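Long-range contacts in catechol 2,3-dioxygenase (Pseudomonas sp. KL28, PDB 3HQ0), which probably cleaves the aromatic ring of catechol next to its hydroxyls, using ferrous iron and dioxygen to form 2-hydroxy-6-oxohexa-2,4-dienoate: residues A[160-165]-A[203-208]; A[102-107]-A[119-124]; A[15-20]-A[62-67]; A[5-10]-A[70-75]. All blocks are in the same frame, centred on the assembly; numbering follows the deposited sequence.

Contact 1 of 4, residues A[160-165]-A[203-208]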
loop_
_atom_site.group_PDB
_atom_site.type_symbol
_atom_site.label_atom_id
_atom_site.label_comp_id
_atom_site.label_asym_id
_atom_site.label_seq_id
_atom_site.Cartn_x
_atom_site.Cartn_y
_atom_site.Cartn_z
ATOM N N PRO A 160 24.514 -30.120 -4.526
ATOM C CA PRO A 160 25.885 -30.088 -4.006
ATOM C C PRO A 160 26.856 -29.258 -4.851
ATOM O O PRO A 160 26.532 -28.850 -5.966
ATOM C CB PRO A 160 26.263 -31.564 -3.989
ATOM C CG PRO A 160 25.610 -32.052 -5.248
ATOM C CD PRO A 160 24.233 -31.413 -5.174
ATOM N N ASN A 161 28.045 -29.016 -4.302
ATOM C CA ASN A 161 29.103 -28.268 -4.988
ATOM C C ASN A 161 28.699 -26.860 -5.433
ATOM O O ASN A 161 29.017 -26.429 -6.545
ATOM C CB ASN A 161 29.591 -29.060 -6.209
ATOM C CG ASN A 161 29.804 -30.536 -5.903
ATOM O OD1 ASN A 161 30.622 -30.896 -5.060
ATOM N ND2 ASN A 161 29.063 -31.395 -6.595
ATOM N N ILE A 162 28.012 -26.144 -4.555
ATOM C CA ILE A 162 27.568 -24.793 -4.856
ATOM C C ILE A 162 28.760 -23.885 -5.117
ATOM O O ILE A 162 28.644 -22.860 -5.792
ATOM C CB ILE A 162 26.731 -24.222 -3.687
ATOM C CG1 ILE A 162 25.485 -25.089 -3.472
ATOM C CG2 ILE A 162 26.345 -22.789 -3.965
ATOM C CD1 ILE A 162 24.675 -25.337 -4.725
ATOM N N ALA A 163 29.914 -24.264 -4.577
ATOM C CA ALA A 163 31.128 -23.479 -4.771
ATOM C C ALA A 163 31.496 -23.477 -6.253
ATOM O O ALA A 163 31.830 -22.435 -6.825
ATOM C CB ALA A 163 32.268 -24.069 -3.953
ATOM N N GLU A 164 31.429 -24.651 -6.867
ATOM C CA GLU A 164 31.764 -24.788 -8.277
ATOM C C GLU A 164 30.700 -24.133 -9.158
ATOM O O GLU A 164 30.997 -23.652 -10.251
ATOM C CB GLU A 164 31.928 -26.271 -8.631
ATOM C CG GLU A 164 32.780 -27.043 -7.618
ATOM C CD GLU A 164 33.107 -28.468 -8.057
ATOM O OE1 GLU A 164 32.163 -29.248 -8.324
ATOM O OE2 GLU A 164 34.311 -28.805 -8.128
ATOM N N VAL A 165 29.460 -24.113 -8.683
ATOM C CA VAL A 165 28.384 -23.492 -9.444
ATOM C C VAL A 165 28.606 -21.983 -9.442
ATOM O O VAL A 165 28.381 -21.303 -10.445
ATOM C CB VAL A 165 27.005 -23.789 -8.828
ATOM C CG1 VAL A 165 25.923 -23.081 -9.639
ATOM C CG2 VAL A 165 26.754 -25.297 -8.809
ATOM N N ILE A 203 19.030 -15.912 -9.870
ATOM C CA ILE A 203 19.056 -17.333 -9.531
ATOM C C ILE A 203 19.809 -17.496 -8.206
ATOM O O ILE A 203 20.682 -16.690 -7.882
ATOM C CB ILE A 203 19.738 -18.183 -10.637
ATOM C CG1 ILE A 203 19.511 -19.674 -10.353
ATOM C CG2 ILE A 203 21.239 -17.893 -10.692
ATOM C CD1 ILE A 203 19.801 -20.591 -11.557
ATOM N N ALA A 204 19.445 -18.514 -7.435
ATOM C CA ALA A 204 20.086 -18.776 -6.145
ATOM C C ALA A 204 20.297 -20.278 -5.934
ATOM O O ALA A 204 19.575 -21.099 -6.496
ATOM C CB ALA A 204 19.229 -18.202 -4.994
ATOM N N PHE A 205 21.296 -20.627 -5.127
ATOM C CA PHE A 205 21.590 -22.027 -4.843
ATOM C C PHE A 205 21.855 -22.252 -3.357
ATOM O O PHE A 205 22.478 -21.425 -2.695
ATOM C CB PHE A 205 22.829 -22.503 -5.614
ATOM C CG PHE A 205 22.685 -22.472 -7.105
ATOM C CD1 PHE A 205 22.871 -21.287 -7.818
ATOM C CD2 PHE A 205 22.386 -23.636 -7.805
ATOM C CE1 PHE A 205 22.762 -21.261 -9.209
ATOM C CE2 PHE A 205 22.274 -23.623 -9.198
ATOM C CZ PHE A 205 22.462 -22.431 -9.901
ATOM N N VAL A 206 21.381 -23.380 -2.841
ATOM C CA VAL A 206 21.605 -23.737 -1.448
ATOM C C VAL A 206 22.272 -25.112 -1.442
ATOM O O VAL A 206 21.812 -26.030 -2.128
ATOM C CB VAL A 206 20.279 -23.799 -0.654
ATOM C CG1 VAL A 206 20.533 -24.316 0.749
ATOM C CG2 VAL A 206 19.656 -22.400 -0.582
ATOM N N GLU A 207 23.361 -25.248 -0.685
ATOM C CA GLU A 207 24.089 -26.521 -0.611
ATOM C C GLU A 207 23.178 -27.604 -0.060
ATOM O O GLU A 207 22.666 -27.493 1.051
ATOM C CB GLU A 207 25.329 -26.379 0.280
ATOM C CG GLU A 207 26.241 -27.623 0.331
ATOM C CD GLU A 207 26.957 -27.925 -0.993
ATOM O OE1 GLU A 207 27.414 -26.977 -1.677
ATOM O OE2 GLU A 207 27.079 -29.120 -1.342
ATOM N N TYR A 208 22.982 -28.650 -0.851
ATOM C CA TYR A 208 22.116 -29.762 -0.482
ATOM C C TYR A 208 22.685 -31.027 -1.123
ATOM O O TYR A 208 23.114 -30.999 -2.267
ATOM C CB TYR A 208 20.710 -29.495 -1.011
ATOM C CG TYR A 208 19.637 -30.370 -0.416
ATOM C CD1 TYR A 208 19.295 -30.272 0.927
ATOM C CD2 TYR A 208 18.942 -31.278 -1.205
ATOM C CE1 TYR A 208 18.284 -31.056 1.468
ATOM C CE2 TYR A 208 17.937 -32.065 -0.671
ATOM C CZ TYR A 208 17.613 -31.950 0.661
ATOM O OH TYR A 208 16.620 -32.747 1.184
HETATM O O HOH W 1 30.095 -26.093 -2.294
#

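Contact 2 of 4, residues A[102-107]-A[119-124]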
loop_
_atom_site.group_PDB
_atom_site.type_symbol
_atom_site.label_atom_id
_atom_site.label_comp_id
_atom_site.label_asym_id
_atom_site.label_seq_id
_atom_site.Cartn_x
_atom_site.Cartn_y
_atom_site.Cartn_z
ATOM N N LEU A 102 8.234 -24.621 -28.562
ATOM C CA LEU A 102 7.410 -23.727 -29.360
ATOM C C LEU A 102 7.972 -22.311 -29.349
ATOM O O LEU A 102 8.376 -21.790 -28.301
ATOM C CB LEU A 102 5.974 -23.688 -28.826
ATOM C CG LEU A 102 5.103 -24.947 -28.812
ATOM C CD1 LEU A 102 3.809 -24.628 -28.081
ATOM C CD2 LEU A 102 4.807 -25.419 -30.233
ATOM N N GLU A 103 8.010 -21.698 -30.525
ATOM C CA GLU A 103 8.464 -20.326 -30.672
ATOM C C GLU A 103 9.821 -19.996 -30.049
ATOM O O GLU A 103 10.119 -18.831 -29.802
ATOM C CB GLU A 103 7.406 -19.390 -30.084
ATOM C CG GLU A 103 6.006 -19.575 -30.667
ATOM C CD GLU A 103 5.940 -19.206 -32.136
ATOM O OE1 GLU A 103 6.528 -18.173 -32.506
ATOM O OE2 GLU A 103 5.294 -19.935 -32.922
ATOM N N THR A 104 10.648 -21.005 -29.813
ATOM C CA THR A 104 11.945 -20.762 -29.200
ATOM C C THR A 104 13.113 -21.154 -30.096
ATOM O O THR A 104 13.123 -22.232 -30.686
ATOM C CB THR A 104 12.058 -21.522 -27.876
ATOM O OG1 THR A 104 10.908 -21.236 -27.073
ATOM C CG2 THR A 104 13.312 -21.101 -27.121
ATOM N N GLY A 105 14.098 -20.269 -30.192
ATOM C CA GLY A 105 15.264 -20.548 -31.006
ATOM C C GLY A 105 16.069 -21.666 -30.379
ATOM O O GLY A 105 15.660 -22.233 -29.363
ATOM N N GLU A 106 17.223 -21.985 -30.958
ATOM C CA GLU A 106 18.029 -23.063 -30.405
ATOM C C GLU A 106 18.577 -22.681 -29.031
ATOM O O GLU A 106 18.691 -21.501 -28.702
ATOM C CB GLU A 106 19.162 -23.420 -31.369
ATOM C CG GLU A 106 20.235 -22.374 -31.504
ATOM C CD GLU A 106 21.276 -22.768 -32.539
ATOM O OE1 GLU A 106 21.546 -23.977 -32.684
ATOM O OE2 GLU A 106 21.833 -21.869 -33.196
ATOM N N ARG A 107 18.905 -23.680 -28.223
ATOM C CA ARG A 107 19.409 -23.413 -26.885
ATOM C C ARG A 107 20.687 -24.154 -26.535
ATOM O O ARG A 107 20.911 -25.288 -26.973
ATOM C CB ARG A 107 18.351 -23.775 -25.852
ATOM C CG ARG A 107 17.057 -23.005 -25.974
ATOM C CD ARG A 107 15.956 -23.802 -25.316
ATOM N NE ARG A 107 15.351 -24.751 -26.242
ATOM C CZ ARG A 107 14.674 -25.840 -25.883
ATOM N NH1 ARG A 107 14.513 -26.148 -24.602
ATOM N NH2 ARG A 107 14.131 -26.612 -26.815
ATOM N N GLU A 119 19.942 -23.609 -19.363
ATOM C CA GLU A 119 19.907 -23.321 -20.795
ATOM C C GLU A 119 20.117 -21.840 -21.055
ATOM O O GLU A 119 19.798 -20.996 -20.216
ATOM C CB GLU A 119 18.547 -23.656 -21.418
ATOM C CG GLU A 119 18.003 -25.037 -21.182
ATOM C CD GLU A 119 16.922 -25.378 -22.193
ATOM O OE1 GLU A 119 16.044 -24.529 -22.454
ATOM O OE2 GLU A 119 16.948 -26.495 -22.732
ATOM N N LEU A 120 20.629 -21.541 -22.241
ATOM C CA LEU A 120 20.858 -20.176 -22.692
ATOM C C LEU A 120 20.263 -20.093 -24.099
ATOM O O LEU A 120 20.417 -21.017 -24.891
ATOM C CB LEU A 120 22.360 -19.871 -22.754
ATOM C CG LEU A 120 23.135 -19.345 -21.539
ATOM C CD1 LEU A 120 22.441 -19.651 -20.233
ATOM C CD2 LEU A 120 24.535 -19.936 -21.585
ATOM N N TYR A 121 19.557 -19.011 -24.397
ATOM C CA TYR A 121 18.991 -18.833 -25.724
ATOM C C TYR A 121 18.925 -17.347 -26.041
ATOM O O TYR A 121 18.842 -16.509 -25.145
ATOM C CB TYR A 121 17.595 -19.473 -25.836
ATOM C CG TYR A 121 16.519 -18.862 -24.957
ATOM C CD1 TYR A 121 16.337 -19.291 -23.643
ATOM C CD2 TYR A 121 15.687 -17.847 -25.442
ATOM C CE1 TYR A 121 15.355 -18.727 -22.829
ATOM C CE2 TYR A 121 14.701 -17.274 -24.637
ATOM C CZ TYR A 121 14.543 -17.720 -23.330
ATOM O OH TYR A 121 13.572 -17.167 -22.525
ATOM N N ALA A 122 18.972 -17.018 -27.321
ATOM C CA ALA A 122 18.938 -15.626 -27.729
ATOM C C ALA A 122 17.621 -15.218 -28.376
ATOM O O ALA A 122 17.277 -14.043 -28.386
ATOM C CB ALA A 122 20.092 -15.343 -28.680
ATOM N N GLU A 123 16.882 -16.182 -28.916
ATOM C CA GLU A 123 15.628 -15.862 -29.586
ATOM C C GLU A 123 14.407 -16.604 -29.077
ATOM O O GLU A 123 14.448 -17.807 -28.825
ATOM C CB GLU A 123 15.747 -16.130 -31.088
ATOM C CG GLU A 123 16.988 -15.546 -31.737
ATOM C CD GLU A 123 17.137 -15.978 -33.181
ATOM O OE1 GLU A 123 18.236 -15.793 -33.744
ATOM O OE2 GLU A 123 16.156 -16.501 -33.754
ATOM N N LYS A 124 13.322 -15.855 -28.932
ATOM C CA LYS A 124 12.035 -16.385 -28.513
ATOM C C LYS A 124 11.027 -15.354 -28.989
ATOM O O LYS A 124 11.154 -14.161 -28.705
ATOM C CB LYS A 124 11.936 -16.564 -26.992
ATOM C CG LYS A 124 10.593 -17.161 -26.563
ATOM C CD LYS A 124 10.496 -17.396 -25.064
ATOM C CE LYS A 124 11.323 -18.589 -24.639
ATOM N NZ LYS A 124 11.204 -18.821 -23.187
HETATM O O HOH W 2 18.299 -18.747 -29.441
#

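Contact 3 of 4, residues A[15-20]-A[62-67]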
loop_
_atom_site.group_PDB
_atom_site.type_symbol
_atom_site.label_atom_id
_atom_site.label_comp_id
_atom_site.label_asym_id
_atom_site.label_seq_id
_atom_site.Cartn_x
_atom_site.Cartn_y
_atom_site.Cartn_z
ATOM N N ARG A 15 7.820 -30.143 -13.832
ATOM C CA ARG A 15 7.047 -31.371 -13.981
ATOM C C ARG A 15 5.846 -31.390 -13.051
ATOM O O ARG A 15 5.984 -31.169 -11.850
ATOM C CB ARG A 15 7.908 -32.589 -13.649
ATOM C CG ARG A 15 9.176 -32.738 -14.459
ATOM C CD ARG A 15 9.777 -34.108 -14.209
ATOM N NE ARG A 15 10.281 -34.256 -12.847
ATOM C CZ ARG A 15 11.447 -33.777 -12.433
ATOM N NH1 ARG A 15 12.224 -33.122 -13.281
ATOM N NH2 ARG A 15 11.838 -33.953 -11.179
ATOM N N VAL A 16 4.674 -31.680 -13.609
ATOM C CA VAL A 16 3.450 -31.762 -12.820
ATOM C C VAL A 16 2.857 -33.173 -12.933
ATOM O O VAL A 16 2.824 -33.747 -14.017
ATOM C CB VAL A 16 2.426 -30.721 -13.300
ATOM C CG1 VAL A 16 2.925 -29.333 -12.955
ATOM C CG2 VAL A 16 2.229 -30.838 -14.800
ATOM N N LEU A 17 2.402 -33.729 -11.811
ATOM C CA LEU A 17 1.833 -35.079 -11.783
ATOM C C LEU A 17 0.569 -35.250 -12.609
ATOM O O LEU A 17 0.282 -36.349 -13.086
ATOM C CB LEU A 17 1.539 -35.514 -10.345
ATOM C CG LEU A 17 2.727 -35.840 -9.438
ATOM C CD1 LEU A 17 3.627 -36.845 -10.132
ATOM C CD2 LEU A 17 3.501 -34.582 -9.118
ATOM N N ASN A 18 -0.193 -34.172 -12.762
ATOM C CA ASN A 18 -1.424 -34.207 -13.541
ATOM C C ASN A 18 -1.482 -32.965 -14.413
ATOM O O ASN A 18 -1.726 -31.863 -13.929
ATOM C CB ASN A 18 -2.640 -34.262 -12.615
ATOM C CG ASN A 18 -3.947 -34.243 -13.375
ATOM O OD1 ASN A 18 -4.347 -33.217 -13.917
ATOM N ND2 ASN A 18 -4.613 -35.388 -13.433
ATOM N N LEU A 19 -1.257 -33.155 -15.707
ATOM C CA LEU A 19 -1.246 -32.050 -16.654
ATOM C C LEU A 19 -2.503 -31.193 -16.632
ATOM O O LEU A 19 -2.423 -29.975 -16.778
ATOM C CB LEU A 19 -1.014 -32.575 -18.076
ATOM C CG LEU A 19 -0.911 -31.532 -19.197
ATOM C CD1 LEU A 19 0.289 -30.630 -18.943
ATOM C CD2 LEU A 19 -0.775 -32.222 -20.541
ATOM N N GLU A 20 -3.660 -31.817 -16.438
ATOM C CA GLU A 20 -4.909 -31.070 -16.444
ATOM C C GLU A 20 -5.073 -30.121 -15.266
ATOM O O GLU A 20 -5.283 -28.927 -15.456
ATOM C CB GLU A 20 -6.102 -32.024 -16.503
ATOM C CG GLU A 20 -7.348 -31.390 -17.116
ATOM C CD GLU A 20 -7.074 -30.771 -18.481
ATOM O OE1 GLU A 20 -6.497 -31.464 -19.348
ATOM O OE2 GLU A 20 -7.440 -29.596 -18.690
ATOM N N ASP A 62 6.114 -38.514 -14.139
ATOM C CA ASP A 62 5.960 -39.401 -12.990
ATOM C C ASP A 62 6.418 -38.758 -11.688
ATOM O O ASP A 62 5.980 -39.153 -10.606
ATOM C CB ASP A 62 6.744 -40.701 -13.214
ATOM C CG ASP A 62 6.329 -41.430 -14.489
ATOM O OD1 ASP A 62 6.886 -42.515 -14.765
ATOM O OD2 ASP A 62 5.448 -40.918 -15.217
ATOM N N THR A 63 7.300 -37.769 -11.791
ATOM C CA THR A 63 7.817 -37.086 -10.609
ATOM C C THR A 63 7.737 -35.573 -10.773
ATOM O O THR A 63 7.789 -35.062 -11.886
ATOM C CB THR A 63 9.291 -37.474 -10.349
ATOM O OG1 THR A 63 9.371 -38.870 -10.041
ATOM C CG2 THR A 63 9.857 -36.681 -9.189
ATOM N N ALA A 64 7.599 -34.859 -9.662
ATOM C CA ALA A 64 7.532 -33.403 -9.711
ATOM C C ALA A 64 8.958 -32.882 -9.670
ATOM O O ALA A 64 9.890 -33.639 -9.412
ATOM C CB ALA A 64 6.740 -32.865 -8.528
ATOM N N GLY A 65 9.129 -31.594 -9.928
ATOM C CA GLY A 65 10.458 -31.020 -9.907
ATOM C C GLY A 65 10.733 -30.239 -11.172
ATOM O O GLY A 65 9.866 -30.107 -12.027
ATOM N N ILE A 66 11.959 -29.755 -11.316
ATOM C CA ILE A 66 12.320 -28.957 -12.479
ATOM C C ILE A 66 13.147 -29.728 -13.502
ATOM O O ILE A 66 14.070 -30.455 -13.146
ATOM C CB ILE A 66 13.098 -27.709 -12.024
ATOM C CG1 ILE A 66 13.334 -26.761 -13.193
ATOM C CG2 ILE A 66 14.406 -28.126 -11.391
ATOM C CD1 ILE A 66 13.991 -25.447 -12.764
ATOM N N ASP A 67 12.798 -29.565 -14.772
ATOM C CA ASP A 67 13.518 -30.222 -15.854
ATOM C C ASP A 67 14.741 -29.396 -16.199
ATOM O O ASP A 67 15.845 -29.923 -16.307
ATOM C CB ASP A 67 12.637 -30.363 -17.096
ATOM C CG ASP A 67 11.594 -31.445 -16.949
ATOM O OD1 ASP A 67 11.831 -32.395 -16.164
ATOM O OD2 ASP A 67 10.549 -31.354 -17.637
#

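Contact 4 of 4, residues A[5-10]-A[70-75]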
loop_
_atom_site.group_PDB
_atom_site.type_symbol
_atom_site.label_atom_id
_atom_site.label_comp_id
_atom_site.label_asym_id
_atom_site.label_seq_id
_atom_site.Cartn_x
_atom_site.Cartn_y
_atom_site.Cartn_z
ATOM N N GLY A 5 25.402 -9.798 -22.348
ATOM C CA GLY A 5 25.591 -11.197 -21.998
ATOM C C GLY A 5 24.271 -11.863 -21.646
ATOM O O GLY A 5 23.352 -11.860 -22.453
ATOM N N VAL A 6 24.174 -12.450 -20.453
ATOM C CA VAL A 6 22.930 -13.083 -20.036
ATOM C C VAL A 6 22.029 -11.989 -19.488
ATOM O O VAL A 6 22.409 -11.263 -18.569
ATOM C CB VAL A 6 23.144 -14.130 -18.927
ATOM C CG1 VAL A 6 21.792 -14.722 -18.529
ATOM C CG2 VAL A 6 24.085 -15.218 -19.403
ATOM N N LEU A 7 20.829 -11.888 -20.046
ATOM C CA LEU A 7 19.894 -10.849 -19.646
ATOM C C LEU A 7 18.975 -11.135 -18.474
ATOM O O LEU A 7 18.872 -10.322 -17.555
ATOM C CB LEU A 7 19.006 -10.456 -20.823
ATOM C CG LEU A 7 19.602 -9.941 -22.135
ATOM C CD1 LEU A 7 18.461 -9.556 -23.053
ATOM C CD2 LEU A 7 20.516 -8.735 -21.891
ATOM N N ARG A 8 18.303 -12.280 -18.507
ATOM C CA ARG A 8 17.322 -12.586 -17.478
ATOM C C ARG A 8 16.800 -14.025 -17.492
ATOM O O ARG A 8 17.020 -14.778 -18.447
ATOM C CB ARG A 8 16.119 -11.661 -17.686
ATOM C CG ARG A 8 15.493 -11.798 -19.097
ATOM C CD ARG A 8 14.182 -11.015 -19.228
ATOM N NE ARG A 8 13.500 -11.236 -20.505
ATOM C CZ ARG A 8 13.841 -10.673 -21.664
ATOM N NH1 ARG A 8 14.865 -9.835 -21.730
ATOM N NH2 ARG A 8 13.158 -10.963 -22.764
ATOM N N PRO A 9 16.118 -14.434 -16.412
ATOM C CA PRO A 9 15.589 -15.798 -16.417
ATOM C C PRO A 9 14.663 -15.819 -17.631
ATOM O O PRO A 9 13.885 -14.887 -17.815
ATOM C CB PRO A 9 14.816 -15.870 -15.106
ATOM C CG PRO A 9 15.679 -15.016 -14.193
ATOM C CD PRO A 9 15.971 -13.815 -15.082
ATOM N N GLY A 10 14.763 -16.859 -18.456
ATOM C CA GLY A 10 13.945 -16.940 -19.659
ATOM C C GLY A 10 12.792 -17.915 -19.546
ATOM O O GLY A 10 11.678 -17.640 -19.997
ATOM N N GLY A 70 16.270 -21.862 -18.024
ATOM C CA GLY A 70 17.023 -21.150 -19.038
ATOM C C GLY A 70 17.018 -19.639 -18.939
ATOM O O GLY A 70 16.076 -19.031 -18.429
ATOM N N PHE A 71 18.092 -19.041 -19.440
ATOM C CA PHE A 71 18.258 -17.599 -19.446
ATOM C C PHE A 71 18.274 -17.090 -20.882
ATOM O O PHE A 71 18.757 -17.772 -21.792
ATOM C CB PHE A 71 19.580 -17.224 -18.760
ATOM C CG PHE A 71 19.621 -17.550 -17.289
ATOM C CD1 PHE A 71 19.247 -16.601 -16.341
ATOM C CD2 PHE A 71 20.025 -18.805 -16.854
ATOM C CE1 PHE A 71 19.275 -16.896 -14.977
ATOM C CE2 PHE A 71 20.058 -19.117 -15.493
ATOM C CZ PHE A 71 19.679 -18.153 -14.547
ATOM N N LYS A 72 17.742 -15.893 -21.081
ATOM C CA LYS A 72 17.742 -15.286 -22.400
ATOM C C LYS A 72 18.985 -14.413 -22.468
ATOM O O LYS A 72 19.308 -13.710 -21.508
ATOM C CB LYS A 72 16.493 -14.428 -22.596
ATOM C CG LYS A 72 16.215 -14.070 -24.049
ATOM C CD LYS A 72 16.929 -12.822 -24.506
ATOM C CE LYS A 72 16.633 -12.549 -25.985
ATOM N NZ LYS A 72 15.169 -12.544 -26.323
ATOM N N VAL A 73 19.694 -14.477 -23.592
ATOM C CA VAL A 73 20.898 -13.679 -23.766
ATOM C C VAL A 73 20.643 -12.611 -24.815
ATOM O O VAL A 73 19.705 -12.712 -25.603
ATOM C CB VAL A 73 22.106 -14.563 -24.171
ATOM C CG1 VAL A 73 22.284 -15.685 -23.132
ATOM C CG2 VAL A 73 21.903 -15.140 -25.571
ATOM N N LEU A 74 21.497 -11.597 -24.827
ATOM C CA LEU A 74 21.358 -10.462 -25.731
ATOM C C LEU A 74 21.086 -10.747 -27.208
ATOM O O LEU A 74 20.170 -10.163 -27.794
ATOM C CB LEU A 74 22.595 -9.576 -25.615
ATOM C CG LEU A 74 22.533 -8.208 -26.290
ATOM C CD1 LEU A 74 21.476 -7.350 -25.604
ATOM C CD2 LEU A 74 23.894 -7.543 -26.195
ATOM N N ASP A 75 21.879 -11.632 -27.806
ATOM C CA ASP A 75 21.752 -11.939 -29.233
ATOM C C ASP A 75 22.478 -13.231 -29.624
ATOM O O ASP A 75 23.149 -13.851 -28.802
ATOM C CB ASP A 75 22.324 -10.777 -30.058
ATOM C CG ASP A 75 23.733 -10.390 -29.620
ATOM O OD1 ASP A 75 24.514 -11.298 -29.282
ATOM O OD2 ASP A 75 24.060 -9.183 -29.619
#

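Contact 1 of 4, residues A[160-165]-A[203-208]
Glu207 OE1 accepts from two groups: the amide of Ile162, with OE1 to N 3.1 Å and an almost straight bond (168°), and a water that donates to it. The amide meets this oxygen on the syn side, 18° out of the carboxylate plane. The water in turn accepts from Ala163 N at 2.9 Å, so OE1 serves two successive amides at the start of helix 162-171, one directly and one through the water. The other oxygen, OE2, takes a weak, bent bond from Asn161 N. With CG anti to the backbone N (chi1 -175°) and a bend at chi2, the glutamate leaves the end of its strand and runs antiparallel alongside the Ile162 side chain, bringing Ile162 CG1 close to OE1. A negative group here would be expected to interact favourably with the helix N-terminus. Asn161 turns its own amide elsewhere, ND2 bonding to Pro113 O.

Next to these polar groups the packing is apolar. Val165 CG1 sits over the centre of the Phe205 ring, 3.6 Å from the centroid, in a CH-pi contact, while Ile162 CD1 comes to 3.5 Å from Phe205 CB. Phe169, further along the helix, also meets that ring. Strand 151-159, helix 162-171 and the three strands up to 203-207 follow the beta-alpha-beta-beta-beta order of vicinal oxygen chelate modules, with His154 of the first strand an iron ligand.

Contact 2 of 4, residues A[102-107]-A[119-124]
In Arg107, chi1 (-61°) sets CG beside the backbone N and the chain carries CD to the Glu119 carboxylate, after which a bend at chi3 swings the guanidinium round; Lys124 bends at its own chi3 (-74°) and brings CE alongside Thr104. The contact joins the loop leading into strand 107-111 to strand 117-121 and its continuation, neighbouring antiparallel elements of the mixed sheet in the N-terminal vicinal oxygen chelate domain. Arg107 CD lies 3.0 Å from Glu119 OE1, and the guanidinium and carboxylate planes are steeply inclined, 72° apart. The two residues form a salt bridge through NH1, although the position of that nitrogen is less certain. Both belong to a larger network: Arg107 also pairs with Glu100, while Glu119 salt-bridges Arg109 and is hydrogen-bonded by His11. Arg107 CG also rests against Tyr121 CB at 3.6 Å.

Further along, Thr104 lies alongside the lysine chain, OG1 3.6 Å from Lys124 CE. Thr104 OG1 donates back to Leu102 O, and the lysine NZ is satisfied beyond the contact by Ser54 O and His11 ND1. The backbones are tied by Gly105 N to Glu123 O at 2.8 Å, the donor standing above the carbonyl plane. Between these approaches the backbones stand further apart, and one water joins them, donating to Glu106 O at 2.9 Å and accepting from Ala122 N at 2.8 Å.

Contact 3 of 4, residues A[15-20]-A[62-67]
Arg15 carries most of this contact, spreading its side chain over the backbone of residues 63-67, with Leu17 and Thr63 covering smaller areas beside it. The main-chain N of Arg15 donates to Gly65 O at 2.7 Å, almost in line with the carbonyl. Its side chain bends at chi3 (-68°), which turns the guanidinium back across the opposing chain. There, NE bonds to Thr63 O at 2.8 Å; the oxygen lies near the guanidinium plane, but the donor stands well above the carbonyl plane. NH1 forms a salt bridge with Asp67 OD1 at 3.0 Å, approaching on the anti side, and weak bonds run from NH1 to Ile66 O and from NH2 to Ala64 O. One face of the group lies over Gly65, whose lack of a side chain allows the close approach. Asp67 OD2 is engaged separately by Arg59 and Gln13.

Leu17 completes the contact with its two branches: CD2 touches Ala64 CB at 3.7 Å and CD1 reaches Asp62 O at 3.3 Å. Thr63 CG2 lies 3.9 Å from Arg15 NH2. The arrangement closes the surface end of strands 9-16 and 65-73, the antiparallel middle pair of the N-terminal vicinal oxygen chelate sheet.

Contact 4 of 4, residues A[5-10]-A[70-75]
This is a buried antiparallel strand pairing interrupted by a classic beta bulge. Strand 9-16 pairs with strand 65-73 in the middle of the N-terminal vicinal oxygen chelate sheet, and the short strand 6-7, beyond a corner at Arg8, pairs with the end of 65-73. At the bulge Leu7 and Arg8 both face Lys72: the carbonyl O of Lys72 takes Leu7 N at 2.8 Å in its own plane and, weakly, Arg8 N at 3.5 Å. Regular pairing continues beyond it, with Lys72 N to Arg8 O at 2.9 Å on one side and Leu74 N to Gly5 O at 3.0 Å on the other.

Val6 and Val73 share one face of the pairing and Arg8 and Lys72 the other, while the side chains of Pro9 and Phe71 diverge. Val6 CG1, anti to the backbone N (chi1 179°), comes to 3.3 Å from Phe71 CB, and Pro9 CG approaches CE1 of the Phe71 ring at 4.1 Å. Phe69 and Phe175 meet this ring edge-to-face, the second of them bringing in the iron-binding half of the chain; Pro9 itself lies about 5 Å, side chain to side chain, from the iron ligand His154. On the Arg8 and Lys72 face, Arg8 salt-bridges Asp52 through NH2 and Asp278 of a second subunit through NH1, so the bulge also lies at a tetramer interface. The same two acids are only long, weak partners of Lys72 NZ. The bend at chi2 (-87°) brings Lys72 CD alongside Leu7, 3.9 Å from its CD1.

Contacts 3 and 4 tie the same two strands, 9-16 and 65-73, near opposite ends, yet differ in chemistry: the surface end relies on one arginine serving many carbonyls, the buried end on regular backbone bonds, a bulge and apolar packing. Contact 2, also largely buried, adjoins contact 4 in the same sheet, where Tyr121 O probably accepts from Val73 N at 2.7 Å; its side chains are mainly charged or polar. Contact 1, only partly buried, belongs to the iron-binding domain and is a helix-on-sheet contact rather than a strand pairing. It nevertheless reaches contact 4, with Ile203 CD1 packing on Phe71 CZ at 3.9 Å, which links the two domains.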